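Local coordinates for fatty acyl CoA synthetase FADD13 (FATTY-ACYL-CoA SYNTHETASE) (Mycobacterium tuberculosis, PDB 3R44), which belongs to the ANL superfamily of AMP-binding enzymes, with a large N-terminal part and a smaller C-terminal domain, at residues N54-V59 / C82-G87; L63-G68 / G115-I120; E429-G434 / E473-R478. All coordinates share one frame; numbering follows the deposited sequence.

In the fold
Contacts 1 and 2 belong to one region of the large AMP-binding part. Their centres are about 12 Å apart, and Leu84 CD2 of contact 1 packs on Ile120 CD1 of contact 2 at 3.8 Å. Their segments alternate along the chain: 54-59, 63-68, 82-87, 115-120. Helix 46-62 carries the first segment, and the loop after it carries the second. Contact 2 includes strand 118-121 of the parallel sheet, and contact 1 reaches that strand through Leu84. Contact 3 follows much later, in the C-terminal domain, on the far side of the chain's centre. Its centre lies about 56 Å from that of contact 1 and about 54 Å from that of contact 2, and it touches neither.

Contact 1: N54-V59 / C82-G87; sequences NRCADV and CCLFYG
Cys56 and Ala57 on helix 46-62 pack against Cys83, Leu84 and Gly87 on helix 79-91 in a buried helix-helix crossing. The crossing lies in the alpha/beta region around the parallel sheet of the AMP-binding part. There, helix 79-91 is the helical arm of the beta-alpha-beta unit that joins strands 70-74 and 94-97. The axes of the two short segments come within 7.5 Å and cross at -66°. Gly87 has no side chain, and this lets the backbones draw close: the CA atoms of Ala57 and Gly87 are 4.2 Å apart. The methyl of Ala57 lies against the backbone of Gly87, with CB 3.7 Å from Gly87 O.

Cys56 is the main side chain reaching across from helix 46-62. Its CB meets the carbonyl of Cys83, 3.4 Å from Cys83 O. With chi1 at -74°, its sulfur is anti to the carbonyl carbon and turns toward the start of the other segment, 3.8 Å from Cys83 CB. Leu84 starts out pointing away but folds back, bringing CD2 to 3.9 Å from Cys56 CB. Cys56 CB thus meets a backbone carbonyl and a leucine methyl from two different directions. No hydrogen bond crosses between the segments. Helix 148-157 closes the same apolar group, with Leu155 on Cys56 and Leu151 on Leu84. Asn54, on another side of its helix, is tied to Glu162. The two cysteines are not a disulfide, since Cys56 SG and Cys83 SG are 5.4 Å apart.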
loop_
_atom_site.group_PDB
_atom_site.type_symbol
_atom_site.label_atom_id
_atom_site.label_comp_id
_atom_site.label_asym_id
_atom_site.label_seq_id
_atom_site.Cartn_x
_atom_site.Cartn_y
_atom_site.Cartn_z
ATOM N N ASN A 54 0.951 -21.850 -14.949
ATOM C CA ASN A 54 1.803 -22.510 -15.913
ATOM C C ASN A 54 1.489 -22.075 -17.330
ATOM O O ASN A 54 2.395 -21.848 -18.127
ATOM C CB ASN A 54 1.699 -24.028 -15.819
ATOM C CG ASN A 54 2.372 -24.568 -14.571
ATOM O OD1 ASN A 54 3.088 -23.843 -13.916
ATOM N ND2 ASN A 54 2.067 -25.815 -14.194
ATOM N N ARG A 55 0.210 -22.012 -17.646
ATOM C CA ARG A 55 -0.209 -21.448 -18.953
ATOM C C ARG A 55 0.254 -19.988 -19.157
ATOM O O ARG A 55 0.713 -19.646 -20.245
ATOM C CB ARG A 55 -1.721 -21.590 -19.146
ATOM C CG ARG A 55 -2.164 -23.059 -19.306
ATOM C CD ARG A 55 -3.537 -23.235 -19.915
ATOM N NE ARG A 55 -4.283 -24.059 -18.976
ATOM C CZ ARG A 55 -4.523 -25.369 -19.055
ATOM N NH1 ARG A 55 -4.193 -26.088 -20.131
ATOM N NH2 ARG A 55 -5.176 -25.953 -18.040
ATOM N N CYS A 56 0.170 -19.154 -18.113
ATOM C CA CYS A 56 0.668 -17.784 -18.160
ATOM C C CYS A 56 2.178 -17.784 -18.450
ATOM O O CYS A 56 2.660 -16.994 -19.272
ATOM C CB CYS A 56 0.385 -17.029 -16.870
ATOM S SG CYS A 56 -1.376 -16.591 -16.736
ATOM N N ALA A 57 2.907 -18.676 -17.778
ATOM C CA ALA A 57 4.342 -18.782 -17.983
ATOM C C ALA A 57 4.672 -19.195 -19.419
ATOM O O ALA A 57 5.658 -18.696 -20.003
ATOM C CB ALA A 57 4.932 -19.772 -17.011
ATOM N N ASP A 58 3.862 -20.107 -19.958
ATOM C CA ASP A 58 4.005 -20.570 -21.338
ATOM C C ASP A 58 3.818 -19.411 -22.317
ATOM O O ASP A 58 4.637 -19.224 -23.254
ATOM C CB ASP A 58 3.058 -21.751 -21.644
ATOM C CG ASP A 58 3.346 -22.421 -23.010
ATOM O OD1 ASP A 58 4.540 -22.673 -23.300
ATOM O OD2 ASP A 58 2.392 -22.729 -23.772
ATOM N N VAL A 59 2.778 -18.621 -22.082
ATOM C CA VAL A 59 2.492 -17.426 -22.895
ATOM C C VAL A 59 3.635 -16.420 -22.788
ATOM O O VAL A 59 4.117 -15.906 -23.797
ATOM C CB VAL A 59 1.155 -16.759 -22.524
ATOM C CG1 VAL A 59 1.006 -15.364 -23.211
ATOM C CG2 VAL A 59 -0.022 -17.685 -22.819
ATOM N N CYS A 82 -3.333 -12.504 -11.081
ATOM C CA CYS A 82 -2.588 -13.310 -10.072
ATOM C C CYS A 82 -1.682 -14.353 -10.791
ATOM O O CYS A 82 -0.535 -14.573 -10.419
ATOM C CB CYS A 82 -3.550 -14.075 -9.202
ATOM S SG CYS A 82 -4.543 -13.015 -8.170
ATOM N N CYS A 83 -2.246 -14.994 -11.803
ATOM C CA CYS A 83 -1.570 -16.116 -12.438
ATOM C C CYS A 83 -0.466 -15.591 -13.340
ATOM O O CYS A 83 0.522 -16.279 -13.578
ATOM C CB CYS A 83 -2.535 -17.017 -13.161
ATOM S SG CYS A 83 -3.551 -17.962 -11.959
ATOM N N LEU A 84 -0.595 -14.338 -13.795
ATOM C CA LEU A 84 0.523 -13.704 -14.569
ATOM C C LEU A 84 1.698 -13.428 -13.667
ATOM O O LEU A 84 2.880 -13.610 -14.058
ATOM C CB LEU A 84 0.112 -12.412 -15.272
ATOM C CG LEU A 84 -0.597 -12.731 -16.586
ATOM C CD1 LEU A 84 -1.441 -11.520 -17.117
ATOM C CD2 LEU A 84 0.339 -13.267 -17.693
ATOM N N PHE A 85 1.374 -12.954 -12.479
ATOM C CA PHE A 85 2.357 -12.724 -11.463
ATOM C C PHE A 85 3.088 -14.042 -11.068
ATOM O O PHE A 85 4.334 -14.088 -11.028
ATOM C CB PHE A 85 1.726 -12.078 -10.223
ATOM C CG PHE A 85 2.720 -11.727 -9.176
ATOM C CD1 PHE A 85 3.413 -10.496 -9.217
ATOM C CD2 PHE A 85 3.037 -12.619 -8.184
ATOM C CE1 PHE A 85 4.367 -10.149 -8.222
ATOM C CE2 PHE A 85 4.041 -12.294 -7.206
ATOM C CZ PHE A 85 4.685 -11.052 -7.230
ATOM N N TYR A 86 2.312 -15.066 -10.752
ATOM C CA TYR A 86 2.860 -16.375 -10.458
ATOM C C TYR A 86 3.645 -16.997 -11.623
ATOM O O TYR A 86 4.684 -17.632 -11.402
ATOM C CB TYR A 86 1.789 -17.337 -10.014
ATOM C CG TYR A 86 1.314 -17.135 -8.591
ATOM C CD1 TYR A 86 2.214 -17.247 -7.515
ATOM C CD2 TYR A 86 -0.020 -16.887 -8.305
ATOM C CE1 TYR A 86 1.759 -17.119 -6.158
ATOM C CE2 TYR A 86 -0.459 -16.760 -7.003
ATOM C CZ TYR A 86 0.439 -16.853 -5.939
ATOM O OH TYR A 86 0.036 -16.761 -4.642
ATOM N N GLY A 87 3.116 -16.861 -12.838
ATOM C CA GLY A 87 3.756 -17.349 -14.035
ATOM C C GLY A 87 5.099 -16.676 -14.227
ATOM O O GLY A 87 6.128 -17.324 -14.453
#

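Contact 2: L63-G68 / G115-I120; sequences LGIAKG and GSKVVI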
loop_
_atom_site.group_PDB
_atom_site.type_symbol
_atom_site.label_atom_id
_atom_site.label_comp_id
_atom_site.label_asym_id
_atom_site.label_seq_id
_atom_site.Cartn_x
_atom_site.Cartn_y
_atom_site.Cartn_z
ATOM N N LEU A 63 6.566 -15.041 -25.764
ATOM C CA LEU A 63 6.820 -13.636 -26.044
ATOM C C LEU A 63 8.259 -13.206 -25.798
ATOM O O LEU A 63 8.627 -12.072 -26.097
ATOM C CB LEU A 63 5.837 -12.767 -25.260
ATOM C CG LEU A 63 4.356 -12.985 -25.546
ATOM C CD1 LEU A 63 3.445 -12.217 -24.544
ATOM C CD2 LEU A 63 4.026 -12.586 -26.985
ATOM N N GLY A 64 9.115 -14.109 -25.363
ATOM C CA GLY A 64 10.525 -13.767 -25.274
ATOM C C GLY A 64 10.922 -13.417 -23.861
ATOM O O GLY A 64 12.083 -13.086 -23.607
ATOM N N ILE A 65 9.979 -13.533 -22.930
ATOM C CA ILE A 65 10.300 -13.239 -21.526
ATOM C C ILE A 65 11.216 -14.319 -20.939
ATOM O O ILE A 65 10.969 -15.521 -21.063
ATOM C CB ILE A 65 9.030 -13.048 -20.643
ATOM C CG1 ILE A 65 8.285 -11.767 -20.988
ATOM C CG2 ILE A 65 9.379 -13.133 -19.111
ATOM C CD1 ILE A 65 9.071 -10.451 -20.842
ATOM N N ALA A 66 12.318 -13.877 -20.360
ATOM C CA ALA A 66 13.286 -14.755 -19.745
ATOM C C ALA A 66 13.588 -14.200 -18.382
ATOM O O ALA A 66 13.055 -13.152 -17.979
ATOM C CB ALA A 66 14.576 -14.839 -20.603
ATOM N N LYS A 67 14.445 -14.902 -17.667
ATOM C CA LYS A 67 14.868 -14.478 -16.330
ATOM C C LYS A 67 15.331 -13.023 -16.308
ATOM O O LYS A 67 16.181 -12.604 -17.098
ATOM C CB LYS A 67 15.999 -15.382 -15.808
ATOM C CG LYS A 67 16.469 -15.008 -14.405
ATOM C CD LYS A 67 17.627 -15.910 -13.959
ATOM C CE LYS A 67 18.148 -15.473 -12.582
ATOM N NZ LYS A 67 17.021 -14.886 -11.846
ATOM N N GLY A 68 14.707 -12.236 -15.449
ATOM C CA GLY A 68 15.092 -10.860 -15.188
ATOM C C GLY A 68 14.286 -9.853 -16.031
ATOM O O GLY A 68 14.239 -8.674 -15.670
ATOM N N GLY A 115 11.982 -0.440 -18.074
ATOM C CA GLY A 115 12.470 -1.119 -19.271
ATOM C C GLY A 115 11.644 -2.364 -19.540
ATOM O O GLY A 115 12.196 -3.422 -19.997
ATOM N N SER A 116 10.340 -2.254 -19.250
ATOM C CA SER A 116 9.403 -3.347 -19.493
ATOM C C SER A 116 9.482 -3.767 -20.942
ATOM O O SER A 116 9.499 -2.929 -21.868
ATOM C CB SER A 116 7.944 -2.995 -19.208
ATOM O OG SER A 116 7.780 -2.823 -17.803
ATOM N N LYS A 117 9.474 -5.075 -21.127
ATOM C CA LYS A 117 9.527 -5.677 -22.454
ATOM C C LYS A 117 8.145 -5.982 -23.009
ATOM O O LYS A 117 7.903 -5.899 -24.188
ATOM C CB LYS A 117 10.346 -6.958 -22.326
ATOM C CG LYS A 117 10.655 -7.700 -23.585
ATOM C CD LYS A 117 11.761 -8.754 -23.287
ATOM C CE LYS A 117 12.076 -9.580 -24.534
ATOM N NZ LYS A 117 12.452 -8.729 -25.705
ATOM N N VAL A 118 7.228 -6.387 -22.130
ATOM C CA VAL A 118 5.899 -6.801 -22.516
ATOM C C VAL A 118 4.952 -6.031 -21.651
ATOM O O VAL A 118 5.224 -5.864 -20.465
ATOM C CB VAL A 118 5.728 -8.331 -22.289
ATOM C CG1 VAL A 118 4.263 -8.772 -22.380
ATOM C CG2 VAL A 118 6.615 -9.115 -23.318
ATOM N N VAL A 119 3.872 -5.554 -22.236
ATOM C CA VAL A 119 2.834 -4.855 -21.490
ATOM C C VAL A 119 1.527 -5.600 -21.674
ATOM O O VAL A 119 1.081 -5.795 -22.809
ATOM C CB VAL A 119 2.703 -3.400 -21.947
ATOM C CG1 VAL A 119 1.532 -2.711 -21.221
ATOM C CG2 VAL A 119 4.095 -2.685 -21.685
ATOM N N ILE A 120 0.960 -6.062 -20.568
ATOM C CA ILE A 120 -0.327 -6.764 -20.601
ATOM C C ILE A 120 -1.388 -5.832 -20.005
ATOM O O ILE A 120 -1.251 -5.423 -18.841
ATOM C CB ILE A 120 -0.268 -8.103 -19.881
ATOM C CG1 ILE A 120 0.812 -9.007 -20.509
ATOM C CG2 ILE A 120 -1.656 -8.790 -19.995
ATOM C CD1 ILE A 120 1.023 -10.230 -19.794
#
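A Schellman motif ends helix 46-62, and the turn it makes, Leu63 to Ile65, packs on Lys117 and on Val118 of the parallel strand 118-121. Gly64 has positive phi, and two bonds run back into the last helical turn. The chain then leads into strand 70-74. Strand 118-121 lies between strands 70-74 and 144-147 in the four-stranded parallel sheet. The contact therefore joins a helix-to-strand connection to the neighbouring strand of the same sheet.

Val118 serves two partners at once. Its chi1 of 167° puts CG1 anti to the backbone N and CG2 anti to the carbonyl carbon. CG1 then reaches Leu63 CD1 at 4.1 Å, and the two side chains cross at about a right angle. CG2 takes the tip of Ile65, with Ile65 CD1 3.7 Å from Val118 CG2. The same Ile65 methyl also touches the root of the lysine chain, 4.0 Å from Lys117 CB. Ile65 and Lys117 run past each other in opposite directions, so the lysine's aliphatic part lies along the isoleucine.

The interface is largely apolar and has no hydrogen bond between the segments. Val71 and Ala93 extend the packing around Ile65, while Ile146 of strand 144-147 touches Leu63. The backbone of Val118 pairs with Ala72 in the sheet. The lysine chain is extended through chi3, and this carries its last carbon to the turn, where Lys117 CE lies 3.6 Å from Gly64 O.

Contact 3: E429-G434 / E473-R478; sequences ESVIIG and EYCGTR
Tyr474 is the first residue of 473-478 to meet 429-434. Its CG is anti to the backbone N (chi1 -179°), and the ring extends toward Val431 of helix 425-432. The carbonyl of Val431 comes to the ring edge, near its plane, with Val431 O 3.6 Å from Tyr474 CE2. Cys475 follows and turns its sulfur to Ile432, SG lying 3.5 Å from Ile432 CG1. The same SG is 4.0 Å from Val431 CG1.

One turn after Tyr474 comes Arg478. Its chain slides past Val431 in the opposite direction, and CD packs 3.5 Å from Val431 CG1. NH1 comes obliquely to the other methyl, 3.9 Å from Val431 CG2. A weak hydrogen bond, Arg478 NE to Tyr474 OH (3.4 Å, 134°), links the two outer side chains. Val431 thus packs against all three side chains, without a hydrogen bond between the segments.

The contact lies in the C-terminal domain and joins helix 468-478 to helix 425-432. Ile432 also touches Val441 of strand 438-448 and Ala457 and Val459 of strand 454-461, and Cys475 touches Leu484 and Pro485 in the loop before strand 487-490.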
loop_
_atom_site.group_PDB
_atom_site.type_symbol
_atom_site.label_atom_id
_atom_site.label_comp_id
_atom_site.label_asym_id
_atom_site.label_seq_id
_atom_site.Cartn_x
_atom_site.Cartn_y
_atom_site.Cartn_z
ATOM N N GLU A 429 2.162 21.657 14.286
ATOM C CA GLU A 429 0.793 21.403 14.740
ATOM C C GLU A 429 0.699 21.081 16.243
ATOM O O GLU A 429 -0.178 21.591 16.961
ATOM C CB GLU A 429 0.176 20.276 13.932
ATOM C CG GLU A 429 -0.113 20.606 12.490
ATOM C CD GLU A 429 -0.264 19.375 11.625
ATOM O OE1 GLU A 429 -0.069 18.256 12.163
ATOM O OE2 GLU A 429 -0.604 19.505 10.416
ATOM N N SER A 430 1.603 20.245 16.746
ATOM C CA SER A 430 1.559 19.848 18.166
ATOM C C SER A 430 1.882 20.993 19.133
ATOM O O SER A 430 1.577 20.881 20.295
ATOM C CB SER A 430 2.488 18.662 18.469
ATOM O OG SER A 430 3.835 18.995 18.164
ATOM N N VAL A 431 2.498 22.071 18.654
ATOM C CA VAL A 431 2.771 23.254 19.478
ATOM C C VAL A 431 1.562 24.210 19.471
ATOM O O VAL A 431 1.090 24.674 20.516
ATOM C CB VAL A 431 4.057 23.954 18.979
ATOM C CG1 VAL A 431 4.236 25.309 19.650
ATOM C CG2 VAL A 431 5.279 23.043 19.264
ATOM N N ILE A 432 1.068 24.486 18.269
ATOM C CA ILE A 432 -0.045 25.379 18.088
ATOM C C ILE A 432 -1.351 24.881 18.677
ATOM O O ILE A 432 -2.130 25.692 19.174
ATOM C CB ILE A 432 -0.241 25.714 16.554
ATOM C CG1 ILE A 432 1.020 26.382 16.022
ATOM C CG2 ILE A 432 -1.493 26.583 16.357
ATOM C CD1 ILE A 432 0.987 26.733 14.530
ATOM N N ILE A 433 -1.604 23.578 18.643
ATOM C CA ILE A 433 -2.831 23.018 19.248
ATOM C C ILE A 433 -2.880 23.353 20.736
ATOM O O ILE A 433 -3.964 23.443 21.310
ATOM C CB ILE A 433 -2.980 21.483 19.012
ATOM C CG1 ILE A 433 -4.419 20.982 19.329
ATOM C CG2 ILE A 433 -1.952 20.710 19.836
ATOM C CD1 ILE A 433 -5.503 21.548 18.411
ATOM N N GLY A 434 -1.714 23.573 21.345
ATOM C CA GLY A 434 -1.622 24.031 22.731
ATOM C C GLY A 434 -2.039 25.453 23.068
ATOM O O GLY A 434 -2.349 25.746 24.244
ATOM N N GLU A 473 4.801 34.163 17.990
ATOM C CA GLU A 473 5.674 34.405 19.133
ATOM C C GLU A 473 5.575 33.243 20.135
ATOM O O GLU A 473 6.589 32.829 20.664
ATOM C CB GLU A 473 5.449 35.787 19.740
ATOM C CG GLU A 473 6.089 36.886 18.866
ATOM C CD GLU A 473 6.036 38.260 19.507
ATOM O OE1 GLU A 473 5.838 39.249 18.769
ATOM O OE2 GLU A 473 6.173 38.347 20.748
ATOM N N TYR A 474 4.409 32.631 20.307
ATOM C CA TYR A 474 4.331 31.423 21.154
ATOM C C TYR A 474 5.136 30.249 20.611
ATOM O O TYR A 474 5.876 29.604 21.356
ATOM C CB TYR A 474 2.900 30.985 21.346
ATOM C CG TYR A 474 2.730 29.773 22.212
ATOM C CD1 TYR A 474 2.598 29.905 23.590
ATOM C CD2 TYR A 474 2.694 28.505 21.667
ATOM C CE1 TYR A 474 2.432 28.789 24.405
ATOM C CE2 TYR A 474 2.506 27.384 22.456
ATOM C CZ TYR A 474 2.386 27.530 23.828
ATOM O OH TYR A 474 2.213 26.424 24.623
ATOM N N CYS A 475 5.002 29.978 19.317
ATOM C CA CYS A 475 5.814 28.955 18.638
ATOM C C CYS A 475 7.320 29.183 18.838
ATOM O O CYS A 475 8.075 28.231 19.003
ATOM C CB CYS A 475 5.548 28.973 17.135
ATOM S SG CYS A 475 4.106 28.010 16.644
ATOM N N GLY A 476 7.737 30.445 18.789
ATOM C CA GLY A 476 9.145 30.825 18.959
ATOM C C GLY A 476 9.739 30.420 20.303
ATOM O O GLY A 476 10.941 30.568 20.529
ATOM N N THR A 477 8.876 29.892 21.170
ATOM C CA THR A 477 9.204 29.435 22.516
ATOM C C THR A 477 9.648 27.985 22.480
ATOM O O THR A 477 10.499 27.560 23.256
ATOM C CB THR A 477 7.944 29.485 23.437
ATOM O OG1 THR A 477 7.592 30.837 23.718
ATOM C CG2 THR A 477 8.186 28.747 24.730
ATOM N N ARG A 478 9.050 27.215 21.582
ATOM C CA ARG A 478 9.239 25.769 21.593
ATOM C C ARG A 478 10.007 25.236 20.374
ATOM O O ARG A 478 10.474 24.106 20.396
ATOM C CB ARG A 478 7.875 25.072 21.699
ATOM C CG ARG A 478 7.150 25.260 23.041
ATOM C CD ARG A 478 5.625 25.283 22.863
ATOM N NE ARG A 478 4.926 24.536 23.904
ATOM C CZ ARG A 478 4.906 23.203 23.989
ATOM N NH1 ARG A 478 5.549 22.451 23.096
ATOM N NH2 ARG A 478 4.257 22.609 24.990
#